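Local coordinates for aminoglycoside phosphotransferase (Streptomyces rimosus subsp. rimosus ATCC 10970, PDB 6FUX), which probably transfers the gamma-phosphate of a nucleoside triphosphate to a hydroxyl of streptomycin, inactivating the antibiotic, at residues F151-Q156 / L266-W271. Sequence-based numbering, arbitrary orientation.
Sequences FLPEEQ and LDPLTW. With SRY (streptomycin), chain D.
With CG of F151 turned beside its own backbone N (chi1 -58°) and W271 holding the same first torsion (chi1 -65°), the two side chains cross at about a right angle and both offer a ring face to the N-methyl carbon CI3 of streptomycin. CI3 sits 3.3 Å above the F151 plane, over the ring centre, and at the same height above the indole of W271, displaced toward its rim. The two rings lie oblique to each other, and the nearest touch is CE2 of F151 to the side-chain CB of W271, 4.2 Å. P268 closes the join: its CB packs 3.9 Å from CB of F151 and its CG meets CD2 of L152 at 3.8 Å, while CD2 of L269 also touches CD2 of L152. This corner belongs to the helical, substrate-binding lobe of the kinase-like phosphotransferase fold, where the loop between helices 131-143 and 161-168 meets the chain leaving helix 257-266 near the C-terminus. F151 O accepts a hydrogen bond from O51 of the streptomycin at 2.8 Å. Within 266-271, NE1 of W271 donates within its ring plane to OD2 of D267 (3.0 Å, N-H...O angle 158°), reaching that oxygen from above the carboxylate plane and helping fix the turn of the indole; the same OD2 approaches OG2 of the drug to 2.7 Å. R212 makes a cation-pi contact with W271 and hydrogen-bonds through NH1 to OG1 of T270, a hydroxyl that in turn donates to O of D267. Were W271 replaced by alanine, the N-methyl group would probably lose one of its aromatic walls and OD2 of D267 its indole donor.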
# COMPACT_ATOMS: atom_id res chain seq x y z
N PHE A 151 6.61 12.97 0.66
CA PHE A 151 5.96 11.91 1.40
C PHE A 151 5.96 12.13 2.91
O PHE A 151 5.24 11.41 3.65
CB PHE A 151 6.53 10.53 1.08
CG PHE A 151 6.47 10.10 -0.34
CD1 PHE A 151 5.50 10.56 -1.22
CD2 PHE A 151 7.44 9.21 -0.82
CE1 PHE A 151 5.46 10.06 -2.53
CE2 PHE A 151 7.43 8.79 -2.14
CZ PHE A 151 6.47 9.26 -3.00
N LEU A 152 6.70 13.10 3.38
CA LEU A 152 6.82 13.27 4.78
C LEU A 152 5.63 14.06 5.28
O LEU A 152 5.11 14.95 4.59
CB LEU A 152 8.08 14.10 5.02
CG LEU A 152 9.43 13.40 4.81
CD1 LEU A 152 10.57 14.41 4.81
CD2 LEU A 152 9.67 12.31 5.86
N PRO A 153 5.31 13.92 6.60
CA PRO A 153 4.43 14.86 7.29
C PRO A 153 4.91 16.29 7.02
O PRO A 153 6.14 16.53 6.97
CB PRO A 153 4.66 14.57 8.77
CG PRO A 153 5.07 13.12 8.79
CD PRO A 153 5.85 12.88 7.51
N GLU A 154 3.96 17.23 6.85
CA GLU A 154 4.30 18.57 6.40
C GLU A 154 5.38 19.16 7.30
O GLU A 154 6.28 19.88 6.87
CB GLU A 154 3.02 19.41 6.43
CG GLU A 154 3.18 20.85 5.97
CD GLU A 154 2.04 21.70 6.49
OE1 GLU A 154 1.02 21.10 6.94
OE2 GLU A 154 2.17 22.96 6.48
N GLU A 155 5.25 18.96 8.60
CA GLU A 155 6.11 19.60 9.55
C GLU A 155 7.53 19.02 9.54
O GLU A 155 8.40 19.63 10.12
CB GLU A 155 5.47 19.57 10.92
CG GLU A 155 5.39 18.18 11.55
CD GLU A 155 4.22 17.32 11.14
OE1 GLU A 155 3.50 17.62 10.10
OE2 GLU A 155 4.06 16.26 11.82
N GLN A 156 7.77 17.90 8.85
CA GLN A 156 9.09 17.25 8.73
C GLN A 156 9.80 17.56 7.40
O GLN A 156 10.98 17.19 7.23
CB GLN A 156 8.93 15.74 8.83
CG GLN A 156 8.56 15.36 10.25
CD GLN A 156 8.50 13.87 10.46
OE1 GLN A 156 8.68 13.10 9.55
NE2 GLN A 156 8.29 13.50 11.72
N LEU A 266 7.87 6.40 9.97
CA LEU A 266 8.83 5.51 9.34
C LEU A 266 8.52 5.37 7.86
O LEU A 266 9.41 5.39 7.08
CB LEU A 266 8.78 4.13 10.00
CG LEU A 266 9.63 3.04 9.38
CD1 LEU A 266 11.11 3.44 9.35
CD2 LEU A 266 9.42 1.76 10.19
N ASP A 267 7.24 5.24 7.51
CA ASP A 267 6.89 4.83 6.16
C ASP A 267 7.55 5.69 5.08
O ASP A 267 8.10 5.14 4.13
CB ASP A 267 5.38 4.87 5.98
CG ASP A 267 4.94 4.19 4.70
OD1 ASP A 267 4.78 2.92 4.72
OD2 ASP A 267 4.77 4.95 3.68
N PRO A 268 7.44 7.01 5.15
CA PRO A 268 8.07 7.79 4.07
C PRO A 268 9.56 7.48 3.85
O PRO A 268 10.10 7.74 2.71
CB PRO A 268 7.84 9.21 4.51
CG PRO A 268 7.50 9.17 5.94
CD PRO A 268 6.86 7.84 6.20
N LEU A 269 10.26 7.11 4.94
CA LEU A 269 11.74 6.92 4.88
C LEU A 269 12.07 5.65 4.12
O LEU A 269 13.25 5.42 3.88
CB LEU A 269 12.37 6.95 6.27
CG LEU A 269 12.03 8.17 7.09
CD1 LEU A 269 12.68 8.07 8.42
CD2 LEU A 269 12.53 9.44 6.38
N THR A 270 11.07 4.80 3.83
CA THR A 270 11.27 3.50 3.28
C THR A 270 11.15 3.46 1.74
O THR A 270 11.36 2.37 1.13
CB THR A 270 10.32 2.41 3.82
OG1 THR A 270 9.00 2.65 3.29
CG2 THR A 270 10.28 2.34 5.33
N TRP A 271 10.96 4.63 1.09
CA TRP A 271 10.62 4.65 -0.37
C TRP A 271 11.73 5.38 -1.11
O TRP A 271 12.06 6.50 -0.71
CB TRP A 271 9.30 5.38 -0.67
CG TRP A 271 8.07 4.73 -0.11
CD1 TRP A 271 7.42 5.06 1.06
CD2 TRP A 271 7.31 3.70 -0.73
NE1 TRP A 271 6.35 4.22 1.23
CE2 TRP A 271 6.23 3.40 0.14
CE3 TRP A 271 7.43 3.00 -1.92
CZ2 TRP A 271 5.28 2.44 -0.19
CZ3 TRP A 271 6.55 1.96 -2.16
CH2 TRP A 271 5.44 1.75 -1.34
C11 SRY D . 0.53 15.06 2.28
N11 SRY D . 0.56 16.39 2.73
CA1 SRY D . 0.64 17.59 2.15
NB1 SRY D . 0.65 18.62 3.05
NC1 SRY D . 0.70 17.77 0.88
C21 SRY D . 0.63 14.50 0.83
O21 SRY D . 0.94 15.38 -0.23
C31 SRY D . 1.25 13.16 0.66
N31 SRY D . 1.10 12.42 -0.56
CD1 SRY D . 1.81 12.36 -1.68
NE1 SRY D . 1.42 11.57 -2.65
NF1 SRY D . 2.86 12.99 -1.92
C41 SRY D . 1.33 12.35 1.89
O41 SRY D . 2.19 11.26 1.62
C51 SRY D . 1.53 12.97 3.31
O51 SRY D . 2.70 12.46 4.12
C61 SRY D . 1.20 14.43 3.52
O61 SRY D . 2.22 15.27 4.19
C12 SRY D . 1.52 9.96 1.42
C22 SRY D . 2.47 8.88 1.44
C32 SRY D . 2.48 8.38 2.90
O32 SRY D . 1.94 7.02 2.98
CG2 SRY D . 3.92 8.45 3.47
OG2 SRY D . 4.70 7.58 3.01
C42 SRY D . 1.45 9.32 3.52
CH2 SRY D . 0.55 8.58 4.52
O42 SRY D . 0.60 9.84 2.50
O13 SRY D . 2.31 7.76 0.57
C13 SRY D . 2.38 8.02 -0.83
C23 SRY D . 2.75 6.69 -1.49
N23 SRY D . 3.86 5.91 -0.96
CI3 SRY D . 5.11 6.71 -0.76
C33 SRY D . 1.46 5.90 -1.76
O33 SRY D . 1.67 4.70 -2.23
C43 SRY D . 0.20 6.72 -2.15
O43 SRY D . -1.02 5.91 -2.07
C53 SRY D . 0.13 8.00 -1.59
O53 SRY D . 1.27 8.73 -1.21
C63 SRY D . -1.08 8.85 -1.89
O63 SRY D . -0.86 10.17 -1.56